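Local coordinates for protein glutamine cyclotransferase (Porphyromonas gingivalis W83, PDB 6QQL) that probably catalyses the zinc-dependent cyclisation of N-terminal glutamine in peptides to pyroglutamate, with release of ammonia, at residues Ala25-Ala30 against Val300-Ile305; Ser32-Val37 against Ile292-Leu297; Ala62-Phe67 against Val140-Ala145; Ala227-Ala232 against Ile265-Tyr270. All blocks are in the same frame, centred on the assembly; numbering follows the deposited sequence.

Contact 1. Residues Ala25-Ala30 against Val300-Ile305; sequences ADLFSA and VGETVI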
loop_
_atom_site.group_PDB
_atom_site.type_symbol
_atom_site.label_atom_id
_atom_site.label_comp_id
_atom_site.label_asym_id
_atom_site.label_seq_id
_atom_site.Cartn_x
_atom_site.Cartn_y
_atom_site.Cartn_z
ATOM N N ALA A 25 5.721 -17.184 13.551
ATOM C CA ALA A 25 4.746 -16.113 13.359
ATOM C C ALA A 25 4.381 -15.505 14.712
ATOM O O ALA A 25 3.290 -15.726 15.229
ATOM C CB ALA A 25 3.512 -16.638 12.645
ATOM N N ASP A 26 5.294 -14.706 15.261
ATOM C CA ASP A 26 5.168 -14.190 16.617
ATOM C C ASP A 26 4.613 -12.774 16.719
ATOM O O ASP A 26 3.844 -12.499 17.645
ATOM C CB ASP A 26 6.533 -14.233 17.314
ATOM C CG ASP A 26 6.533 -15.126 18.536
ATOM O OD1 ASP A 26 5.453 -15.649 18.884
ATOM O OD2 ASP A 26 7.613 -15.305 19.138
ATOM N N LEU A 27 4.959 -11.862 15.803
ATOM C CA LEU A 27 4.728 -10.443 16.067
ATOM C C LEU A 27 3.490 -9.847 15.418
ATOM O O LEU A 27 3.025 -8.798 15.883
ATOM C CB LEU A 27 5.931 -9.620 15.601
ATOM C CG LEU A 27 7.266 -10.211 16.027
ATOM C CD1 LEU A 27 8.410 -9.520 15.301
ATOM C CD2 LEU A 27 7.381 -10.054 17.532
ATOM N N PHE A 28 2.940 -10.460 14.381
ATOM C CA PHE A 28 1.890 -9.832 13.597
ATOM C C PHE A 28 0.588 -10.609 13.715
ATOM O O PHE A 28 0.564 -11.824 13.507
ATOM C CB PHE A 28 2.353 -9.751 12.155
ATOM C CG PHE A 28 1.360 -9.173 11.214
ATOM C CD1 PHE A 28 0.395 -9.978 10.624
ATOM C CD2 PHE A 28 1.456 -7.834 10.828
ATOM C CE1 PHE A 28 -0.496 -9.447 9.716
ATOM C CE2 PHE A 28 0.571 -7.286 9.898
ATOM C CZ PHE A 28 -0.410 -8.091 9.347
ATOM N N SER A 29 -0.502 -9.907 13.973
ATOM C CA SER A 29 -1.808 -10.544 14.082
ATOM C C SER A 29 -2.567 -10.311 12.786
ATOM O O SER A 29 -2.872 -9.167 12.432
ATOM C CB SER A 29 -2.622 -10.005 15.244
ATOM O OG SER A 29 -3.994 -10.240 14.955
ATOM N N ALA A 30 -2.829 -11.389 12.052
ATOM C CA ALA A 30 -3.615 -11.245 10.836
ATOM C C ALA A 30 -5.094 -10.994 11.137
ATOM O O ALA A 30 -5.783 -10.341 10.333
ATOM C CB ALA A 30 -3.423 -12.478 9.962
ATOM N N VAL A 300 2.297 -11.604 4.181
ATOM C CA VAL A 300 2.856 -10.283 3.920
ATOM C C VAL A 300 3.167 -9.583 5.227
ATOM O O VAL A 300 4.274 -9.063 5.427
ATOM C CB VAL A 300 1.894 -9.434 3.076
ATOM C CG1 VAL A 300 2.447 -8.012 2.964
ATOM C CG2 VAL A 300 1.665 -10.054 1.704
ATOM N N GLY A 301 2.169 -9.528 6.118
ATOM C CA GLY A 301 2.339 -8.843 7.391
ATOM C C GLY A 301 3.480 -9.390 8.226
ATOM O O GLY A 301 4.351 -8.642 8.683
ATOM N N GLU A 302 3.494 -10.703 8.448
ATOM C CA GLU A 302 4.540 -11.252 9.298
ATOM C C GLU A 302 5.910 -11.097 8.647
ATOM O O GLU A 302 6.904 -10.886 9.357
ATOM C CB GLU A 302 4.262 -12.719 9.618
ATOM C CG GLU A 302 5.139 -13.271 10.733
ATOM C CD GLU A 302 4.765 -12.741 12.111
ATOM O OE1 GLU A 302 3.550 -12.674 12.413
ATOM O OE2 GLU A 302 5.688 -12.399 12.889
ATOM N N THR A 303 5.978 -11.133 7.305
ATOM C CA THR A 303 7.251 -10.873 6.625
ATOM C C THR A 303 7.721 -9.445 6.876
ATOM O O THR A 303 8.847 -9.222 7.332
ATOM C CB THR A 303 7.154 -11.148 5.110
ATOM O OG1 THR A 303 6.945 -12.546 4.850
ATOM C CG2 THR A 303 8.423 -10.741 4.428
ATOM N N VAL A 304 6.854 -8.465 6.641
ATOM C CA VAL A 304 7.306 -7.082 6.712
ATOM C C VAL A 304 7.696 -6.712 8.137
ATOM O O VAL A 304 8.733 -6.077 8.356
ATOM C CB VAL A 304 6.229 -6.141 6.147
ATOM C CG1 VAL A 304 6.578 -4.713 6.425
ATOM C CG2 VAL A 304 6.098 -6.357 4.674
ATOM N N ILE A 305 6.885 -7.103 9.127
ATOM C CA ILE A 305 7.219 -6.791 10.519
ATOM C C ILE A 305 8.557 -7.432 10.919
ATOM O O ILE A 305 9.396 -6.797 11.569
ATOM C CB ILE A 305 6.053 -7.191 11.451
ATOM C CG1 ILE A 305 6.160 -6.461 12.789
ATOM C CG2 ILE A 305 6.002 -8.681 11.722
ATOM C CD1 ILE A 305 4.841 -6.188 13.434
#

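Contact 2. Residues Ser32-Val37 against Ile292-Leu297; sequences SAYTFV and IDKNVL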
loop_
_atom_site.group_PDB
_atom_site.type_symbol
_atom_site.label_atom_id
_atom_site.label_comp_id
_atom_site.label_asym_id
_atom_site.label_seq_id
_atom_site.Cartn_x
_atom_site.Cartn_y
_atom_site.Cartn_z
ATOM N N SER A 32 -6.365 -9.019 13.455
ATOM C CA SER A 32 -6.415 -7.563 13.505
ATOM C C SER A 32 -6.321 -6.960 12.100
ATOM O O SER A 32 -7.143 -6.117 11.715
ATOM C CB SER A 32 -5.288 -7.051 14.408
ATOM O OG SER A 32 -5.091 -5.655 14.241
ATOM N N ALA A 33 -5.313 -7.372 11.323
ATOM C CA ALA A 33 -5.176 -6.855 9.965
ATOM C C ALA A 33 -6.442 -7.084 9.148
ATOM O O ALA A 33 -6.880 -6.190 8.414
ATOM C CB ALA A 33 -3.971 -7.482 9.272
ATOM N N TYR A 34 -7.037 -8.280 9.250
ATOM C CA TYR A 34 -8.283 -8.569 8.532
ATOM C C TYR A 34 -9.399 -7.600 8.935
ATOM O O TYR A 34 -10.111 -7.065 8.071
ATOM C CB TYR A 34 -8.713 -10.025 8.769
ATOM C CG TYR A 34 -9.987 -10.417 8.039
ATOM C CD1 TYR A 34 -9.966 -10.776 6.694
ATOM C CD2 TYR A 34 -11.224 -10.412 8.697
ATOM C CE1 TYR A 34 -11.139 -11.124 6.014
ATOM C CE2 TYR A 34 -12.400 -10.757 8.027
ATOM C CZ TYR A 34 -12.351 -11.113 6.683
ATOM O OH TYR A 34 -13.503 -11.451 6.003
ATOM N N THR A 35 -9.581 -7.387 10.254
ATOM C CA THR A 35 -10.595 -6.448 10.739
ATOM C C THR A 35 -10.359 -5.056 10.189
ATOM O O THR A 35 -11.309 -4.330 9.859
ATOM C CB THR A 35 -10.579 -6.368 12.261
ATOM O OG1 THR A 35 -10.386 -7.672 12.815
ATOM C CG2 THR A 35 -11.883 -5.783 12.770
ATOM N N PHE A 36 -9.092 -4.665 10.081
ATOM C CA PHE A 36 -8.790 -3.372 9.505
ATOM C C PHE A 36 -9.263 -3.273 8.070
ATOM O O PHE A 36 -9.721 -2.205 7.652
ATOM C CB PHE A 36 -7.301 -3.092 9.610
ATOM C CG PHE A 36 -6.880 -2.659 10.979
ATOM C CD1 PHE A 36 -7.621 -1.695 11.659
ATOM C CD2 PHE A 36 -5.763 -3.223 11.596
ATOM C CE1 PHE A 36 -7.243 -1.290 12.913
ATOM C CE2 PHE A 36 -5.379 -2.825 12.863
ATOM C CZ PHE A 36 -6.116 -1.855 13.525
ATOM N N VAL A 37 -9.191 -4.368 7.308
ATOM C CA VAL A 37 -9.691 -4.304 5.934
ATOM C C VAL A 37 -11.215 -4.214 5.924
ATOM O O VAL A 37 -11.794 -3.412 5.177
ATOM C CB VAL A 37 -9.168 -5.485 5.091
ATOM C CG1 VAL A 37 -9.468 -5.263 3.612
ATOM C CG2 VAL A 37 -7.677 -5.664 5.279
ATOM N N ILE A 292 -10.695 -11.811 0.343
ATOM C CA ILE A 292 -9.556 -11.643 1.243
ATOM C C ILE A 292 -9.263 -12.941 1.993
ATOM O O ILE A 292 -10.162 -13.557 2.576
ATOM C CB ILE A 292 -9.816 -10.498 2.226
ATOM C CG1 ILE A 292 -10.048 -9.186 1.468
ATOM C CG2 ILE A 292 -8.638 -10.358 3.179
ATOM C CD1 ILE A 292 -8.846 -8.649 0.763
ATOM N N ASP A 293 -7.994 -13.343 2.007
ATOM C CA ASP A 293 -7.537 -14.515 2.737
ATOM C C ASP A 293 -6.652 -14.076 3.903
ATOM O O ASP A 293 -5.565 -13.520 3.685
ATOM C CB ASP A 293 -6.792 -15.444 1.775
ATOM C CG ASP A 293 -6.267 -16.722 2.435
ATOM O OD1 ASP A 293 -6.271 -16.842 3.687
ATOM O OD2 ASP A 293 -5.830 -17.621 1.677
ATOM N N LYS A 294 -7.078 -14.411 5.132
ATOM C CA LYS A 294 -6.294 -14.057 6.313
ATOM C C LYS A 294 -4.880 -14.599 6.207
ATOM O O LYS A 294 -3.927 -13.929 6.622
ATOM C CB LYS A 294 -6.952 -14.612 7.588
ATOM C CG LYS A 294 -8.170 -13.865 8.093
ATOM C CD LYS A 294 -8.611 -14.308 9.490
ATOM C CE LYS A 294 -10.016 -13.736 9.838
ATOM N NZ LYS A 294 -10.776 -14.443 10.933
ATOM N N ASN A 295 -4.711 -15.767 5.585
ATOM C CA ASN A 295 -3.374 -16.355 5.502
ATOM C C ASN A 295 -2.466 -15.512 4.620
ATOM O O ASN A 295 -1.280 -15.338 4.920
ATOM C CB ASN A 295 -3.449 -17.790 4.979
ATOM C CG ASN A 295 -4.067 -18.752 5.992
ATOM O OD1 ASN A 295 -4.939 -19.570 5.658
ATOM N ND2 ASN A 295 -3.609 -18.659 7.238
ATOM N N VAL A 296 -3.009 -14.964 3.538
ATOM C CA VAL A 296 -2.211 -14.089 2.700
ATOM C C VAL A 296 -1.889 -12.801 3.451
ATOM O O VAL A 296 -0.748 -12.331 3.434
ATOM C CB VAL A 296 -2.930 -13.838 1.366
ATOM C CG1 VAL A 296 -2.065 -13.041 0.449
ATOM C CG2 VAL A 296 -3.233 -15.146 0.722
ATOM N N LEU A 297 -2.870 -12.224 4.154
ATOM C CA LEU A 297 -2.545 -11.094 5.029
ATOM C C LEU A 297 -1.428 -11.444 6.012
ATOM O O LEU A 297 -0.506 -10.642 6.209
ATOM C CB LEU A 297 -3.789 -10.582 5.768
ATOM C CG LEU A 297 -4.806 -9.864 4.870
ATOM C CD1 LEU A 297 -6.038 -9.463 5.615
ATOM C CD2 LEU A 297 -4.154 -8.660 4.238
#

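Contact 3. Residues Ala62-Phe67 against Val140-Ala145; sequences ATLRSF and VLLEIA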
loop_
_atom_site.group_PDB
_atom_site.type_symbol
_atom_site.label_atom_id
_atom_site.label_comp_id
_atom_site.label_asym_id
_atom_site.label_seq_id
_atom_site.Cartn_x
_atom_site.Cartn_y
_atom_site.Cartn_z
ATOM N N ALA A 62 -7.209 9.254 12.901
ATOM C CA ALA A 62 -7.467 8.985 14.308
ATOM C C ALA A 62 -6.812 7.681 14.743
ATOM O O ALA A 62 -6.084 7.635 15.744
ATOM C CB ALA A 62 -8.972 8.928 14.548
ATOM N N THR A 63 -7.017 6.619 13.959
ATOM C CA THR A 63 -6.512 5.309 14.345
ATOM C C THR A 63 -4.994 5.325 14.455
ATOM O O THR A 63 -4.429 4.802 15.428
ATOM C CB THR A 63 -6.992 4.257 13.340
ATOM O OG1 THR A 63 -8.422 4.160 13.392
ATOM C CG2 THR A 63 -6.390 2.906 13.638
ATOM N N LEU A 64 -4.320 5.947 13.478
ATOM C CA LEU A 64 -2.864 6.029 13.530
ATOM C C LEU A 64 -2.396 6.827 14.738
ATOM O O LEU A 64 -1.455 6.422 15.431
ATOM C CB LEU A 64 -2.321 6.652 12.251
ATOM C CG LEU A 64 -2.361 5.798 10.992
ATOM C CD1 LEU A 64 -1.934 6.648 9.798
ATOM C CD2 LEU A 64 -1.477 4.588 11.157
ATOM N N ARG A 65 -3.050 7.960 15.014
ATOM C CA ARG A 65 -2.702 8.728 16.202
ATOM C C ARG A 65 -2.885 7.873 17.446
ATOM O O ARG A 65 -2.077 7.947 18.379
ATOM C CB ARG A 65 -3.551 10.002 16.294
ATOM C CG ARG A 65 -3.386 10.998 15.173
ATOM C CD ARG A 65 -3.766 12.407 15.607
ATOM N NE ARG A 65 -3.225 13.443 14.713
ATOM C CZ ARG A 65 -3.931 14.166 13.835
ATOM N NH1 ARG A 65 -5.245 13.999 13.702
ATOM N NH2 ARG A 65 -3.313 15.083 13.094
ATOM N N SER A 66 -3.934 7.040 17.471
ATOM C CA SER A 66 -4.180 6.183 18.629
ATOM C C SER A 66 -3.101 5.115 18.812
ATOM O O SER A 66 -3.014 4.509 19.886
ATOM C CB SER A 66 -5.555 5.505 18.512
ATOM O OG SER A 66 -5.525 4.349 17.672
ATOM N N PHE A 67 -2.291 4.863 17.789
ATOM C CA PHE A 67 -1.187 3.915 17.854
ATOM C C PHE A 67 0.164 4.593 18.118
ATOM O O PHE A 67 1.219 3.982 17.901
ATOM C CB PHE A 67 -1.138 3.094 16.563
ATOM C CG PHE A 67 -2.315 2.158 16.379
ATOM C CD1 PHE A 67 -2.983 1.636 17.468
ATOM C CD2 PHE A 67 -2.746 1.793 15.102
ATOM C CE1 PHE A 67 -4.064 0.761 17.286
ATOM C CE2 PHE A 67 -3.824 0.920 14.917
ATOM C CZ PHE A 67 -4.478 0.404 15.999
ATOM N N VAL A 140 -2.754 -3.994 6.565
ATOM C CA VAL A 140 -1.501 -4.518 7.101
ATOM C C VAL A 140 -0.712 -3.405 7.788
ATOM O O VAL A 140 -0.321 -3.522 8.958
ATOM C CB VAL A 140 -0.685 -5.222 6.004
ATOM C CG1 VAL A 140 0.671 -5.653 6.544
ATOM C CG2 VAL A 140 -1.440 -6.428 5.487
ATOM N N LEU A 141 -0.524 -2.284 7.096
ATOM C CA LEU A 141 0.266 -1.197 7.665
ATOM C C LEU A 141 -0.406 -0.586 8.900
ATOM O O LEU A 141 0.282 -0.033 9.768
ATOM C CB LEU A 141 0.521 -0.146 6.587
ATOM C CG LEU A 141 1.422 -0.649 5.447
ATOM C CD1 LEU A 141 1.655 0.437 4.411
ATOM C CD2 LEU A 141 2.748 -1.229 5.964
ATOM N N LEU A 142 -1.736 -0.664 8.999
ATOM C CA LEU A 142 -2.395 -0.336 10.259
ATOM C C LEU A 142 -1.946 -1.267 11.378
ATOM O O LEU A 142 -1.654 -0.821 12.496
ATOM C CB LEU A 142 -3.906 -0.428 10.104
ATOM C CG LEU A 142 -4.630 0.715 9.418
ATOM C CD1 LEU A 142 -6.073 0.297 9.297
ATOM C CD2 LEU A 142 -4.457 2.053 10.154
ATOM N N GLU A 143 -1.937 -2.579 11.114
ATOM C CA GLU A 143 -1.584 -3.505 12.183
ATOM C C GLU A 143 -0.109 -3.407 12.527
ATOM O O GLU A 143 0.260 -3.556 13.702
ATOM C CB GLU A 143 -1.982 -4.937 11.820
ATOM C CG GLU A 143 -1.223 -6.042 12.581
ATOM C CD GLU A 143 -1.543 -6.171 14.065
ATOM O OE1 GLU A 143 -2.317 -5.353 14.626
ATOM O OE2 GLU A 143 -1.036 -7.150 14.665
ATOM N N ILE A 144 0.742 -3.116 11.538
ATOM C CA ILE A 144 2.134 -2.819 11.859
ATOM C C ILE A 144 2.215 -1.577 12.731
ATOM O O ILE A 144 2.891 -1.570 13.771
ATOM C CB ILE A 144 2.979 -2.700 10.579
ATOM C CG1 ILE A 144 3.007 -4.067 9.877
ATOM C CG2 ILE A 144 4.393 -2.199 10.903
ATOM C CD1 ILE A 144 3.746 -4.085 8.585
ATOM N N ALA A 145 1.483 -0.529 12.350
ATOM C CA ALA A 145 1.488 0.694 13.142
ATOM C C ALA A 145 1.170 0.405 14.602
ATOM O O ALA A 145 1.872 0.873 15.502
ATOM C CB ALA A 145 0.489 1.694 12.568
#

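Contact 4. Residues Ala227-Ala232 against Ile265-Tyr270; sequences AVWQTA and IDIINY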
loop_
_atom_site.group_PDB
_atom_site.type_symbol
_atom_site.label_atom_id
_atom_site.label_comp_id
_atom_site.label_asym_id
_atom_site.label_seq_id
_atom_site.Cartn_x
_atom_site.Cartn_y
_atom_site.Cartn_z
ATOM N N ALA A 227 16.414 -9.197 0.602
ATOM C CA ALA A 227 16.252 -9.271 2.048
ATOM C C ALA A 227 14.808 -9.593 2.437
ATOM O O ALA A 227 14.565 -10.381 3.354
ATOM C CB ALA A 227 16.723 -7.963 2.684
ATOM N N VAL A 228 13.833 -8.988 1.762
ATOM C CA VAL A 228 12.446 -9.261 2.111
ATOM C C VAL A 228 12.086 -10.693 1.746
ATOM O O VAL A 228 11.585 -11.456 2.579
ATOM C CB VAL A 228 11.498 -8.258 1.427
ATOM C CG1 VAL A 228 10.058 -8.681 1.636
ATOM C CG2 VAL A 228 11.704 -6.859 2.000
ATOM N N TRP A 229 12.379 -11.090 0.504
ATOM C CA TRP A 229 11.980 -12.405 0.010
ATOM C C TRP A 229 12.682 -13.526 0.760
ATOM O O TRP A 229 12.133 -14.628 0.889
ATOM C CB TRP A 229 12.259 -12.487 -1.481
ATOM C CG TRP A 229 11.039 -12.335 -2.359
ATOM C CD1 TRP A 229 10.485 -13.289 -3.180
ATOM C CD2 TRP A 229 10.238 -11.153 -2.522
ATOM N NE1 TRP A 229 9.394 -12.767 -3.847
ATOM C CE2 TRP A 229 9.219 -11.463 -3.456
ATOM C CE3 TRP A 229 10.282 -9.861 -1.970
ATOM C CZ2 TRP A 229 8.259 -10.537 -3.839
ATOM C CZ3 TRP A 229 9.326 -8.948 -2.343
ATOM C CH2 TRP A 229 8.330 -9.287 -3.274
ATOM N N GLN A 230 13.908 -13.284 1.218
ATOM C CA GLN A 230 14.587 -14.272 2.041
ATOM C C GLN A 230 13.973 -14.343 3.435
ATOM O O GLN A 230 13.892 -15.424 4.024
ATOM C CB GLN A 230 16.077 -13.952 2.088
ATOM C CG GLN A 230 16.741 -14.455 0.830
ATOM C CD GLN A 230 18.238 -14.649 0.945
ATOM O OE1 GLN A 230 18.724 -15.782 0.920
ATOM N NE2 GLN A 230 18.981 -13.546 1.032
ATOM N N THR A 231 13.520 -13.211 3.974
ATOM C CA THR A 231 12.778 -13.253 5.228
ATOM C C THR A 231 11.539 -14.121 5.080
ATOM O O THR A 231 11.334 -15.068 5.848
ATOM C CB THR A 231 12.408 -11.832 5.669
ATOM O OG1 THR A 231 13.575 -11.143 6.144
ATOM C CG2 THR A 231 11.284 -11.829 6.732
ATOM N N ALA A 232 10.731 -13.841 4.057
ATOM C CA ALA A 232 9.566 -14.667 3.750
ATOM C C ALA A 232 9.934 -16.149 3.674
ATOM O O ALA A 232 9.311 -16.988 4.328
ATOM C CB ALA A 232 8.936 -14.186 2.442
ATOM N N ILE A 265 10.646 -1.253 -3.002
ATOM C CA ILE A 265 10.083 -2.453 -3.614
ATOM C C ILE A 265 8.567 -2.434 -3.458
ATOM O O ILE A 265 8.003 -1.832 -2.539
ATOM C CB ILE A 265 10.640 -3.769 -3.036
ATOM C CG1 ILE A 265 10.109 -3.990 -1.613
ATOM C CG2 ILE A 265 12.161 -3.801 -3.143
ATOM C CD1 ILE A 265 10.742 -5.138 -0.872
ATOM N N ASP A 266 7.915 -3.177 -4.341
ATOM C CA ASP A 266 6.465 -3.266 -4.402
ATOM C C ASP A 266 6.054 -4.722 -4.182
ATOM O O ASP A 266 6.196 -5.560 -5.080
ATOM C CB ASP A 266 5.975 -2.755 -5.751
ATOM C CG ASP A 266 4.500 -2.469 -5.761
ATOM O OD1 ASP A 266 3.844 -2.601 -4.709
ATOM O OD2 ASP A 266 3.989 -2.131 -6.838
ATOM N N ILE A 267 5.516 -5.024 -3.004
ATOM C CA ILE A 267 4.907 -6.323 -2.757
ATOM C C ILE A 267 3.483 -6.242 -3.302
ATOM O O ILE A 267 2.620 -5.601 -2.706
ATOM C CB ILE A 267 4.930 -6.699 -1.273
ATOM C CG1 ILE A 267 6.364 -6.765 -0.752
ATOM C CG2 ILE A 267 4.315 -8.068 -1.078
ATOM C CD1 ILE A 267 6.498 -6.424 0.721
ATOM N N ILE A 268 3.241 -6.863 -4.456
ATOM C CA ILE A 268 2.003 -6.678 -5.202
ATOM C C ILE A 268 1.591 -7.990 -5.859
ATOM O O ILE A 268 2.413 -8.702 -6.445
ATOM C CB ILE A 268 2.142 -5.559 -6.252
ATOM C CG1 ILE A 268 0.867 -5.444 -7.099
ATOM C CG2 ILE A 268 3.390 -5.773 -7.114
ATOM C CD1 ILE A 268 0.743 -4.112 -7.850
ATOM N N ASN A 269 0.301 -8.284 -5.798
ATOM C CA ASN A 269 -0.231 -9.521 -6.351
ATOM C C ASN A 269 -0.283 -9.424 -7.872
ATOM O O ASN A 269 -1.212 -8.852 -8.444
ATOM C CB ASN A 269 -1.610 -9.797 -5.773
ATOM C CG ASN A 269 -2.151 -11.108 -6.221
ATOM O OD1 ASN A 269 -1.423 -11.917 -6.794
ATOM N ND2 ASN A 269 -3.422 -11.354 -5.939
ATOM N N TYR A 270 0.692 -10.039 -8.531
ATOM C CA TYR A 270 0.771 -10.028 -9.983
ATOM C C TYR A 270 1.442 -11.318 -10.430
ATOM O O TYR A 270 2.323 -11.837 -9.744
ATOM C CB TYR A 270 1.536 -8.792 -10.496
ATOM C CG TYR A 270 1.770 -8.739 -11.996
ATOM C CD1 TYR A 270 2.820 -9.447 -12.593
ATOM C CD2 TYR A 270 0.936 -7.984 -12.828
ATOM C CE1 TYR A 270 3.033 -9.401 -13.983
ATOM C CE2 TYR A 270 1.145 -7.927 -14.217
ATOM C CZ TYR A 270 2.191 -8.645 -14.786
ATOM O OH TYR A 270 2.407 -8.599 -16.152
#

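Contact 1. Residues Ala25-Ala30 against Val300-Ile305
D26, F28 and E302 belong, with D298, to a magnesium site known for this protein; no magnesium is bound in this chain, where E302 grips the backbone of the N-terminal loop. Its carboxylate spreads over two successive amides. L27 N donates to OE2 of E302 at 3.1 Å, on the syn lone pair and fairly straight (161°). F28 N reaches the other oxygen, OE1, at 3.0 Å, again from the syn side but 27° out of the carboxylate plane. Two bonds to two oxygens restrict rotation of the group. The E302 chain gets there by bending at chi2 (72°), which turns CD off the helix toward A25 CA, 3.6 Å away. In the alpha/beta fold of the M28 family, helix 294-311 is the last helix of the chain, and the N-terminal loop passes across it. The F28 ring is laid flat on this helix: G301 CA sits 3.4 Å from the ring centroid, nearly over its centre, a CH-pi contact that brings ring and backbone together with no side chain between them. One turn on, I305 CG2 packs on F28 CB at 3.8 Å and on L27 CB. V140 and E143 of helix 131-149 also touch F28.

Contact 2. Residues Ser32-Val37 against Ile292-Leu297
Y34 projects from the first helix of the M28-type alpha/beta fold, 30-42, into the start of the last, 294-311, and three side chains meet its ring from different directions. K294 passes over one face, its aliphatic chain crossing the tyrosine at about a right angle: CE stands 4.0 Å from the Y34 ring centroid, 26° off the normal and offset toward the rim, a CH-pi contact. With CG beside its own backbone N and the chain extended from there, K294 lies across the ring, and its CG is 3.8 Å from Y34 CD1. Its ammonium lies farther off, NZ being 5.1 Å from the centroid, at most a weak cation-pi attraction. At the ring edge, near its plane, I292 CG2 approaches Y34 CD1 at 3.8 Å. L297 CD1 is likewise near the ring plane, but it presses more closely on the tyrosine backbone, 3.8 Å from Y34 CA. The same methyl meets V37 CG2 at 4.2 Å, one turn further along helix 30-42. D293 holds the N-cap of helix 294-311, its OD1 accepting from N295 N from above the carboxylate plane. No hydrogen bond joins the two segments. The join is therefore apolar inside, at L297, I292 and V37, while K294, at the exposed side, contributes methylenes to the ring, with a long, weak ion pair to D31.

Contact 3. Residues Ala62-Phe67 against Val140-Ala145
The 62-66 part of helix 51-66 and the 140-145 part of helix 131-149 run side by side in roughly the same direction, their axes 10.0 Å apart at closest approach and 28° from parallel, with F67 and A145 the nearest residues. Both pack on one face of the mixed beta-sheet of this alpha/beta fold: L64 rests on I91, A93 and F162, and A145 on I160 and Y95. Across the groove between the helices the contact is apolar. L64 CD2 is central, 3.8 Å from A145 CB and 4.0 Å from L142 CD2. A first torsion of -73° directs its CG away from the carbonyl side, and the leucine branch crosses that of L142 at about a right angle. T63 adds CG2 against L142 CD2 at 4.1 Å, while its hydroxyl bonds back to W59 O within its own helix. F67, just past the helix end, closes the side away from the sheet together with F36 of helix 30-42. Its ring meets A145 obliquely, CD2 to CB at 4.1 Å. Over one face of that ring stands T63 O, 3.4 Å above the plane and offset toward the rim. Next to CD2, CE2 of F67 comes to 3.7 Å from L142 O.

Contact 4. Residues Ala227-Ala232 against Ile265-Tyr270
The indole of W229 meets two isoleucines of strand 264-268 through its six-membered ring: I265 CD1 lies at the edge, near the ring plane and 4.3 Å from CZ3, while I267 CG1 comes in obliquely, 4.0 Å from CZ3 of W229. W213 and F241 also make edge-to-face ring contacts with the indole, and its NE1 makes weak hydrogen bonds to the carbonyls of F211 and I242. W229 and I267 pass alongside one another, pointing opposite ways, whereas V228 and I265 meet tip to tip, V228 CG2 to I265 CD1 at 3.5 Å. The isoleucine does this with CG1 between its backbone N and carbonyl carbon (chi1 71°), which sends CD1 out to the helix, so this one methyl serves both V228 and W229. The other V228 branch, CG1, faces I267 CD1 at 4.3 Å. Within the helix, A227 O accepts from T231 N and, from the opposite face of its plane, from T231 OG1. This is helix-on-strand packing: the axes of 227-232 and 265-268 are 11.2 Å apart at closest approach and 38° from parallel. Strand 264-268 is outermost in the sheet and pairs with strand 197-202, while helix 222-234 leans also on helix 294-311, where T303 touches V228, T231 and A232, and on strand 241-243 through W229 and A232.

In the fold
From the N terminus, the loop 25-30 and then helix 30-42 each pack against helix 294-311 near the other end of the chain: contact 1 closes the longest loop, and contact 2 is nested just inside it. Both enclose contact 3, which joins helices 51-66 and 131-149, and, later in the chain, contact 4, which joins helix 222-234 to edge strand 264-268. Contacts 3 and 4 lie in series and do not touch, their centres about 21 Å apart. Helix 294-311 bridges the two: V304 meets both I144 and I267. On the N-terminal side, E143 ties S29 and S32 to helix 131-149, so contacts 1, 2 and 3 adjoin.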